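Side-chain contacts in lipase aflb (Neosartorya fumigata, PDB 6IDY), which probably hydrolyses ester bonds of lipids, being a lipase of the alpha/beta-hydrolase fold that carries a bound calcium ion: residues Leu99-Gly104 / Thr176-Phe181; Leu237-Ala242 / Asp254-Ile259. All blocks are in the same frame, centred on the assembly; numbering follows the deposited sequence.

Contact 1 of 2, residues Leu99-Gly104 / Thr176-Phe181; sequences LSFLNG and TYYFNF
Phe101, from helix 96-103, reaches Tyr178 and Phe179 at the end of helix 173-178, and the three rings form an aromatic cluster joining two parts of the chain far apart in sequence. In Phe101 the bond from CA to CB is directed toward 176-181. CG stands opposite the backbone N and beside the carbonyl carbon (chi1 175°), which carries the ring out to its two partners; CB and CG make no contact themselves. CD2 comes first, 3.5 Å from Phe179 CZ. Next along the same flank, CE2 lies 3.6 Å from Tyr178 CD2 while staying close to Phe179. At the tip, Phe101 CZ sits over the centre of the Tyr178 ring, 3.6 Å above its plane. The planes of Phe101 and Tyr178 are inclined by 32°, whereas those of Phe101 and Phe179 are almost perpendicular. Each residue type fits its depth. Tyr178 is exposed, where a phenol is readily tolerated; Phe179 is buried, and a purely apolar ring suits it. Leu102, buried too and also resting on Ile417 of helix 414-424, adds an aliphatic branch: its CD2 methyl stands 4.0 Å from Phe179 CE2.

Contact 2 of 2, residues Leu237-Ala242 / Asp254-Ile259; sequences LDTQWA and DDFIAI. With CA (calcium ion), chain D.
Thr239 on helix 235-245 and Phe256 on strand 253-259 mark the closest approach of the two backbones, with 8.2 Å between Thr239 CA and Phe256 CA, and no hydrogen bond crosses the gap. Side chains fill it instead. The bond from CA to CB of Phe256 is directed toward the helix, and Thr239 comes from the opposite direction to cover one face of its ring. The Thr239 CG2 methyl makes a CH-pi contact, 3.7 Å from the Phe256 ring centroid and only 8° off the normal, while Thr239 CB lies 3.6 Å from Phe256 CZ. Threonine suits this buried place because its two branches divide the work: with chi1 -50°, OG1 lies beside the backbone N, where it bonds to Gly235 O, and CG2 lies opposite that N, over the ring. Gln240, bent at chi2, crosses Phe256 at about a right angle, amide and ring planes 33° apart; its OE1 meets the ring edge in plane, 3.7 Å from Phe256 CE2, where partly positive ring hydrogens probably welcome a carbonyl oxygen. Its NE2 is satisfied by Gly303 O and Ser305 O. Before Phe256, Asp255 grips the calcium with both carboxylate oxygens, OD2 at 2.5 Å; two waters and the carbonyl oxygens of Ala377, His380 and Gly382 complete the site. Asp255 is backbone-bonded to Val229 of strand 227-232, and Phe256 to Thr311 of strand 310-314. This is the helix-to-strand half of a beta-alpha-beta unit, with helices 205-223 and 293-299 also packed against helix 235-245.

Overall arrangement
The two contacts lie on opposite sides of the chain's centre, about 23 Å apart between their own centres, and share no helix or strand. Contact 2 is wholly buried and joins a strand of the central sheet to the helix that precedes it in the crossover; contact 1 is only partly buried and ties together helices separated by a long run of chain. Neither has a hydrogen bond across it. What touches in contact 1 is wholly apolar, mostly ring against ring, whereas contact 2 adds a polar amide oxygen to a methyl-on-ring contact and has a metal site next to it on the strand. They still touch: Phe181 CE2, from contact 1, packs 3.9 Å from Ile259 CD1, from contact 2.

Contact 1 of 2, residues Leu99-Gly104 / Thr176-Phe181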
ATOM      1  N   LEU A  99      11.731   4.323  15.579  1.00 31.87           N
ATOM      2  CA  LEU A  99      10.937   5.527  15.850  1.00 31.97           C
ATOM      3  C   LEU A  99      11.656   6.787  15.354  1.00 37.20           C
ATOM      4  O   LEU A  99      11.020   7.642  14.733  1.00 37.18           O
ATOM      5  CB  LEU A  99      10.625   5.680  17.354  1.00 32.78           C
ATOM      6  CG  LEU A  99       9.427   4.908  17.913  1.00 37.10           C
ATOM      7  CD1 LEU A  99       9.327   5.079  19.419  1.00 37.80           C
ATOM      8  CD2 LEU A  99       8.123   5.348  17.266  1.00 37.04           C
ATOM      9  N   SER A 100      12.981   6.881  15.602  1.00 34.58           N
ATOM     10  CA  SER A 100      13.822   8.001  15.173  1.00 35.15           C
ATOM     11  C   SER A 100      13.835   8.119  13.649  1.00 37.92           C
ATOM     12  O   SER A 100      13.701   9.227  13.132  1.00 37.76           O
ATOM     13  CB  SER A 100      15.241   7.850  15.715  1.00 40.00           C
ATOM     14  OG  SER A 100      16.069   8.934  15.329  1.00 51.59           O
ATOM     15  N   PHE A 101      13.954   6.973  12.939  1.00 33.89           N
ATOM     16  CA  PHE A 101      13.951   6.903  11.476  1.00 32.50           C
ATOM     17  C   PHE A 101      12.584   7.330  10.926  1.00 35.90           C
ATOM     18  O   PHE A 101      12.531   8.167  10.025  1.00 37.13           O
ATOM     19  CB  PHE A 101      14.344   5.491  10.990  1.00 33.84           C
ATOM     20  CG  PHE A 101      14.260   5.273   9.493  1.00 34.79           C
ATOM     21  CD1 PHE A 101      15.228   5.798   8.641  1.00 37.80           C
ATOM     22  CD2 PHE A 101      13.227   4.529   8.939  1.00 35.68           C
ATOM     23  CE1 PHE A 101      15.154   5.592   7.260  1.00 38.15           C
ATOM     24  CE2 PHE A 101      13.152   4.325   7.556  1.00 38.11           C
ATOM     25  CZ  PHE A 101      14.115   4.860   6.727  1.00 36.60           C
ATOM     26  N   LEU A 102      11.490   6.777  11.489  1.00 30.84           N
ATOM     27  CA  LEU A 102      10.111   7.096  11.098  1.00 29.23           C
ATOM     28  C   LEU A 102       9.783   8.572  11.358  1.00 32.25           C
ATOM     29  O   LEU A 102       9.038   9.177  10.584  1.00 30.09           O
ATOM     30  CB  LEU A 102       9.105   6.200  11.845  1.00 28.57           C
ATOM     31  CG  LEU A 102       9.142   4.690  11.565  1.00 31.46           C
ATOM     32  CD1 LEU A 102       8.331   3.945  12.593  1.00 30.38           C
ATOM     33  CD2 LEU A 102       8.624   4.349  10.162  1.00 32.13           C
ATOM     34  N   ASN A 103      10.359   9.149  12.439  1.00 29.82           N
ATOM     35  CA  ASN A 103      10.166  10.549  12.828  1.00 30.09           C
ATOM     36  C   ASN A 103      10.635  11.547  11.757  1.00 34.68           C
ATOM     37  O   ASN A 103      10.005  12.592  11.590  1.00 34.65           O
ATOM     38  CB  ASN A 103      10.806  10.841  14.189  1.00 31.16           C
ATOM     39  CG  ASN A 103      10.472  12.199  14.765  1.00 49.40           C
ATOM     40  OD1 ASN A 103       9.305  12.574  14.921  1.00 40.15           O
ATOM     41  ND2 ASN A 103      11.497  12.961  15.103  1.00 40.27           N
ATOM     42  N   GLY A 104      11.699  11.199  11.029  1.00 31.54           N
ATOM     43  CA  GLY A 104      12.255  12.043   9.976  1.00 31.51           C
ATOM     44  C   GLY A 104      11.848  11.685   8.559  1.00 35.63           C
ATOM     45  O   GLY A 104      12.597  11.979   7.625  1.00 35.78           O
ATOM     46  N   THR A 176       7.397   3.096   3.442  1.00 29.32           N
ATOM     47  CA  THR A 176       6.597   1.867   3.384  1.00 28.67           C
ATOM     48  C   THR A 176       7.405   0.655   2.928  1.00 32.91           C
ATOM     49  O   THR A 176       7.450  -0.363   3.628  1.00 34.17           O
ATOM     50  CB  THR A 176       5.381   2.060   2.470  1.00 31.84           C
ATOM     51  OG1 THR A 176       4.552   3.058   3.042  1.00 29.59           O
ATOM     52  CG2 THR A 176       4.574   0.757   2.235  1.00 27.22           C
ATOM     53  N   TYR A 177       8.048   0.782   1.770  1.00 26.54           N
ATOM     54  CA  TYR A 177       8.769  -0.318   1.148  1.00 25.65           C
ATOM     55  C   TYR A 177      10.196  -0.513   1.642  1.00 29.19           C
ATOM     56  O   TYR A 177      10.760  -1.575   1.409  1.00 28.61           O
ATOM     57  CB  TYR A 177       8.705  -0.169  -0.367  1.00 25.05           C
ATOM     58  CG  TYR A 177       7.303  -0.446  -0.865  1.00 23.29           C
ATOM     59  CD1 TYR A 177       6.752  -1.722  -0.780  1.00 24.10           C
ATOM     60  CD2 TYR A 177       6.505   0.578  -1.367  1.00 22.70           C
ATOM     61  CE1 TYR A 177       5.451  -1.980  -1.203  1.00 22.66           C
ATOM     62  CE2 TYR A 177       5.203   0.330  -1.807  1.00 22.30           C
ATOM     63  CZ  TYR A 177       4.688  -0.956  -1.736  1.00 24.61           C
ATOM     64  OH  TYR A 177       3.432  -1.236  -2.201  1.00 22.36           O
ATOM     65  N   TYR A 178      10.747   0.458   2.381  1.00 25.71           N
ATOM     66  CA  TYR A 178      12.080   0.365   2.976  1.00 25.96           C
ATOM     67  C   TYR A 178      12.158  -0.891   3.871  1.00 28.93           C
ATOM     68  O   TYR A 178      13.163  -1.601   3.846  1.00 29.01           O
ATOM     69  CB  TYR A 178      12.373   1.647   3.791  1.00 27.74           C
ATOM     70  CG  TYR A 178      13.701   1.657   4.516  1.00 30.28           C
ATOM     71  CD1 TYR A 178      14.848   2.149   3.903  1.00 32.79           C
ATOM     72  CD2 TYR A 178      13.799   1.224   5.836  1.00 31.51           C
ATOM     73  CE1 TYR A 178      16.073   2.175   4.573  1.00 35.00           C
ATOM     74  CE2 TYR A 178      15.017   1.244   6.516  1.00 33.33           C
ATOM     75  CZ  TYR A 178      16.153   1.713   5.877  1.00 43.15           C
ATOM     76  OH  TYR A 178      17.352   1.745   6.547  1.00 48.00           O
ATOM     77  N   PHE A 179      11.072  -1.176   4.616  1.00 24.22           N
ATOM     78  CA  PHE A 179      10.967  -2.295   5.546  1.00 23.73           C
ATOM     79  C   PHE A 179      10.362  -3.581   4.957  1.00 27.37           C
ATOM     80  O   PHE A 179      10.053  -4.508   5.716  1.00 28.19           O
ATOM     81  CB  PHE A 179      10.185  -1.855   6.792  1.00 25.36           C
ATOM     82  CG  PHE A 179      10.846  -0.770   7.609  1.00 27.35           C
ATOM     83  CD1 PHE A 179      11.978  -1.043   8.372  1.00 30.79           C
ATOM     84  CD2 PHE A 179      10.309   0.511   7.656  1.00 28.54           C
ATOM     85  CE1 PHE A 179      12.578  -0.047   9.145  1.00 31.83           C
ATOM     86  CE2 PHE A 179      10.899   1.503   8.444  1.00 31.64           C
ATOM     87  CZ  PHE A 179      12.024   1.214   9.188  1.00 30.61           C
ATOM     88  N   ASN A 180      10.197  -3.663   3.624  1.00 21.29           N
ATOM     89  CA  ASN A 180       9.641  -4.879   3.039  1.00 20.33           C
ATOM     90  C   ASN A 180       9.992  -5.045   1.556  1.00 24.36           C
ATOM     91  O   ASN A 180      11.149  -5.317   1.250  1.00 25.14           O
ATOM     92  CB  ASN A 180       8.122  -5.018   3.300  1.00 18.48           C
ATOM     93  CG  ASN A 180       7.353  -3.739   3.150  1.00 24.83           C
ATOM     94  OD1 ASN A 180       7.009  -3.338   2.043  1.00 22.78           O
ATOM     95  ND2 ASN A 180       7.061  -3.081   4.258  1.00 16.88           N
ATOM     96  N   PHE A 181       9.010  -4.902   0.645  1.00 20.38           N
ATOM     97  CA  PHE A 181       9.163  -5.161  -0.790  1.00 19.32           C
ATOM     98  C   PHE A 181      10.158  -4.249  -1.530  1.00 24.49           C
ATOM     99  O   PHE A 181      10.456  -4.518  -2.693  1.00 23.61           O
ATOM    100  CB  PHE A 181       7.802  -5.196  -1.499  1.00 19.12           C
ATOM    101  CG  PHE A 181       7.068  -6.501  -1.264  1.00 19.50           C
ATOM    102  CD1 PHE A 181       7.528  -7.688  -1.826  1.00 21.83           C
ATOM    103  CD2 PHE A 181       5.917  -6.541  -0.482  1.00 20.98           C
ATOM    104  CE1 PHE A 181       6.851  -8.892  -1.610  1.00 23.08           C
ATOM    105  CE2 PHE A 181       5.234  -7.745  -0.273  1.00 23.27           C
ATOM    106  CZ  PHE A 181       5.701  -8.911  -0.842  1.00 21.95           C
TER

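Contact 2 of 2, residues Leu237-Ala242 / Asp254-Ile259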
ATOM      1  N   LEU A 237      -6.282  -0.007  -5.709  1.00 18.18           N
ATOM      2  CA  LEU A 237      -7.333   0.807  -6.328  1.00 17.99           C
ATOM      3  C   LEU A 237      -6.732   1.758  -7.358  1.00 22.17           C
ATOM      4  O   LEU A 237      -7.286   1.896  -8.446  1.00 22.01           O
ATOM      5  CB  LEU A 237      -8.138   1.602  -5.278  1.00 17.15           C
ATOM      6  CG  LEU A 237      -9.123   0.807  -4.428  1.00 19.84           C
ATOM      7  CD1 LEU A 237      -9.657   1.662  -3.289  1.00 18.52           C
ATOM      8  CD2 LEU A 237     -10.288   0.301  -5.269  1.00 19.14           C
ATOM      9  N   ASP A 238      -5.588   2.388  -7.023  1.00 17.98           N
ATOM     10  CA  ASP A 238      -4.894   3.321  -7.917  1.00 17.99           C
ATOM     11  C   ASP A 238      -4.452   2.620  -9.200  1.00 23.02           C
ATOM     12  O   ASP A 238      -4.572   3.197 -10.280  1.00 22.93           O
ATOM     13  CB  ASP A 238      -3.665   3.936  -7.221  1.00 19.05           C
ATOM     14  CG  ASP A 238      -3.946   4.678  -5.928  1.00 24.94           C
ATOM     15  OD1 ASP A 238      -5.114   5.050  -5.695  1.00 24.93           O
ATOM     16  OD2 ASP A 238      -2.996   4.902  -5.161  1.00 24.70           O
ATOM     17  N   THR A 239      -3.951   1.370  -9.073  1.00 19.29           N
ATOM     18  CA  THR A 239      -3.481   0.574 -10.203  1.00 18.76           C
ATOM     19  C   THR A 239      -4.638   0.110 -11.070  1.00 21.56           C
ATOM     20  O   THR A 239      -4.564   0.251 -12.287  1.00 21.54           O
ATOM     21  CB  THR A 239      -2.576  -0.570  -9.734  1.00 22.77           C
ATOM     22  OG1 THR A 239      -1.578  -0.042  -8.863  1.00 21.06           O
ATOM     23  CG2 THR A 239      -1.914  -1.325 -10.911  1.00 19.14           C
ATOM     24  N   GLN A 240      -5.696  -0.445 -10.449  1.00 18.23           N
ATOM     25  CA  GLN A 240      -6.888  -0.920 -11.156  1.00 18.21           C
ATOM     26  C   GLN A 240      -7.552   0.209 -11.948  1.00 22.35           C
ATOM     27  O   GLN A 240      -7.948  -0.014 -13.094  1.00 22.40           O
ATOM     28  CB  GLN A 240      -7.883  -1.576 -10.176  1.00 18.92           C
ATOM     29  CG  GLN A 240      -9.032  -2.325 -10.861  1.00 20.76           C
ATOM     30  CD  GLN A 240      -8.661  -3.638 -11.523  1.00 30.56           C
ATOM     31  OE1 GLN A 240      -7.481  -4.014 -11.665  1.00 23.52           O
ATOM     32  NE2 GLN A 240      -9.687  -4.368 -11.959  1.00 18.17           N
ATOM     33  N   TRP A 241      -7.660   1.416 -11.345  1.00 19.05           N
ATOM     34  CA  TRP A 241      -8.222   2.594 -12.018  1.00 19.51           C
ATOM     35  C   TRP A 241      -7.319   2.998 -13.198  1.00 21.52           C
ATOM     36  O   TRP A 241      -7.828   3.244 -14.285  1.00 21.74           O
ATOM     37  CB  TRP A 241      -8.424   3.767 -11.025  1.00 18.12           C
ATOM     38  CG  TRP A 241      -9.145   4.955 -11.604  1.00 19.35           C
ATOM     39  CD1 TRP A 241      -8.602   5.963 -12.349  1.00 22.49           C
ATOM     40  CD2 TRP A 241     -10.538   5.276 -11.452  1.00 19.17           C
ATOM     41  NE1 TRP A 241      -9.569   6.886 -12.679  1.00 22.28           N
ATOM     42  CE2 TRP A 241     -10.764   6.499 -12.126  1.00 23.44           C
ATOM     43  CE3 TRP A 241     -11.627   4.634 -10.827  1.00 19.95           C
ATOM     44  CZ2 TRP A 241     -12.034   7.092 -12.199  1.00 22.59           C
ATOM     45  CZ3 TRP A 241     -12.877   5.243 -10.866  1.00 21.20           C
ATOM     46  CH2 TRP A 241     -13.069   6.460 -11.535  1.00 22.24           C
ATOM     47  N   ALA A 242      -5.983   3.014 -12.996  1.00 18.31           N
ATOM     48  CA  ALA A 242      -5.009   3.337 -14.055  1.00 18.42           C
ATOM     49  C   ALA A 242      -5.123   2.340 -15.220  1.00 21.70           C
ATOM     50  O   ALA A 242      -5.177   2.755 -16.375  1.00 21.71           O
ATOM     51  CB  ALA A 242      -3.589   3.332 -13.490  1.00 19.12           C
ATOM     52  N   ASP A 254       2.920  -7.012 -17.032  1.00 22.18           N
ATOM     53  CA  ASP A 254       2.868  -8.479 -17.038  1.00 21.83           C
ATOM     54  C   ASP A 254       2.306  -9.057 -15.747  1.00 24.52           C
ATOM     55  O   ASP A 254       1.750 -10.149 -15.765  1.00 24.48           O
ATOM     56  CB  ASP A 254       4.250  -9.082 -17.334  1.00 23.80           C
ATOM     57  CG  ASP A 254       4.777  -8.796 -18.729  1.00 30.49           C
ATOM     58  OD1 ASP A 254       3.956  -8.507 -19.630  1.00 31.01           O
ATOM     59  OD2 ASP A 254       6.009  -8.878 -18.925  1.00 31.42           O
ATOM     60  N   ASP A 255       2.485  -8.352 -14.626  1.00 20.61           N
ATOM     61  CA  ASP A 255       2.007  -8.805 -13.322  1.00 20.05           C
ATOM     62  C   ASP A 255       1.600  -7.647 -12.457  1.00 23.06           C
ATOM     63  O   ASP A 255       2.310  -6.643 -12.376  1.00 22.68           O
ATOM     64  CB  ASP A 255       3.092  -9.617 -12.583  1.00 22.06           C
ATOM     65  CG  ASP A 255       3.293 -11.031 -13.103  1.00 27.33           C
ATOM     66  OD1 ASP A 255       2.422 -11.886 -12.846  1.00 26.11           O
ATOM     67  OD2 ASP A 255       4.329 -11.282 -13.754  1.00 29.49           O
ATOM     68  N   PHE A 256       0.461  -7.801 -11.788  1.00 18.67           N
ATOM     69  CA  PHE A 256      -0.047  -6.844 -10.821  1.00 17.18           C
ATOM     70  C   PHE A 256      -0.174  -7.632  -9.517  1.00 20.81           C
ATOM     71  O   PHE A 256      -1.037  -8.496  -9.405  1.00 20.10           O
ATOM     72  CB  PHE A 256      -1.383  -6.216 -11.307  1.00 17.84           C
ATOM     73  CG  PHE A 256      -2.202  -5.346 -10.361  1.00 18.25           C
ATOM     74  CD1 PHE A 256      -1.634  -4.802  -9.210  1.00 20.45           C
ATOM     75  CD2 PHE A 256      -3.537  -5.061 -10.633  1.00 19.26           C
ATOM     76  CE1 PHE A 256      -2.394  -4.014  -8.338  1.00 20.25           C
ATOM     77  CE2 PHE A 256      -4.294  -4.269  -9.763  1.00 21.23           C
ATOM     78  CZ  PHE A 256      -3.720  -3.757  -8.619  1.00 19.03           C
ATOM     79  N   ILE A 257       0.759  -7.408  -8.576  1.00 18.41           N
ATOM     80  CA  ILE A 257       0.765  -8.074  -7.267  1.00 17.59           C
ATOM     81  C   ILE A 257       0.140  -7.097  -6.278  1.00 20.96           C
ATOM     82  O   ILE A 257       0.677  -6.021  -6.041  1.00 20.72           O
ATOM     83  CB  ILE A 257       2.185  -8.572  -6.858  1.00 20.84           C
ATOM     84  CG1 ILE A 257       2.754  -9.545  -7.923  1.00 21.34           C
ATOM     85  CG2 ILE A 257       2.161  -9.231  -5.453  1.00 20.99           C
ATOM     86  CD1 ILE A 257       4.287  -9.474  -8.116  1.00 23.70           C
ATOM     87  N   ALA A 258      -1.032  -7.443  -5.759  1.00 18.35           N
ATOM     88  CA  ALA A 258      -1.777  -6.558  -4.874  1.00 17.84           C
ATOM     89  C   ALA A 258      -1.829  -7.058  -3.436  1.00 21.04           C
ATOM     90  O   ALA A 258      -2.483  -8.059  -3.137  1.00 20.20           O
ATOM     91  CB  ALA A 258      -3.171  -6.328  -5.434  1.00 18.25           C
ATOM     92  N   ILE A 259      -1.108  -6.352  -2.549  1.00 17.82           N
ATOM     93  CA  ILE A 259      -1.032  -6.656  -1.114  1.00 16.96           C
ATOM     94  C   ILE A 259      -2.153  -5.900  -0.405  1.00 20.39           C
ATOM     95  O   ILE A 259      -2.253  -4.676  -0.548  1.00 19.90           O
ATOM     96  CB  ILE A 259       0.370  -6.302  -0.533  1.00 19.65           C
ATOM     97  CG1 ILE A 259       1.542  -6.833  -1.432  1.00 20.83           C
ATOM     98  CG2 ILE A 259       0.508  -6.740   0.925  1.00 18.19           C
ATOM     99  CD1 ILE A 259       1.637  -8.411  -1.669  1.00 23.20           C
TER
HETATM  100 CA    CA D 501       3.620 -13.607 -14.110  1.00 25.93          CA
HETATM  101  O   HOH W   1       2.577 -12.704 -16.076  1.00 26.23           O
HETATM  102  O   HOH W   2       5.570 -13.278 -15.383  1.00 27.62           O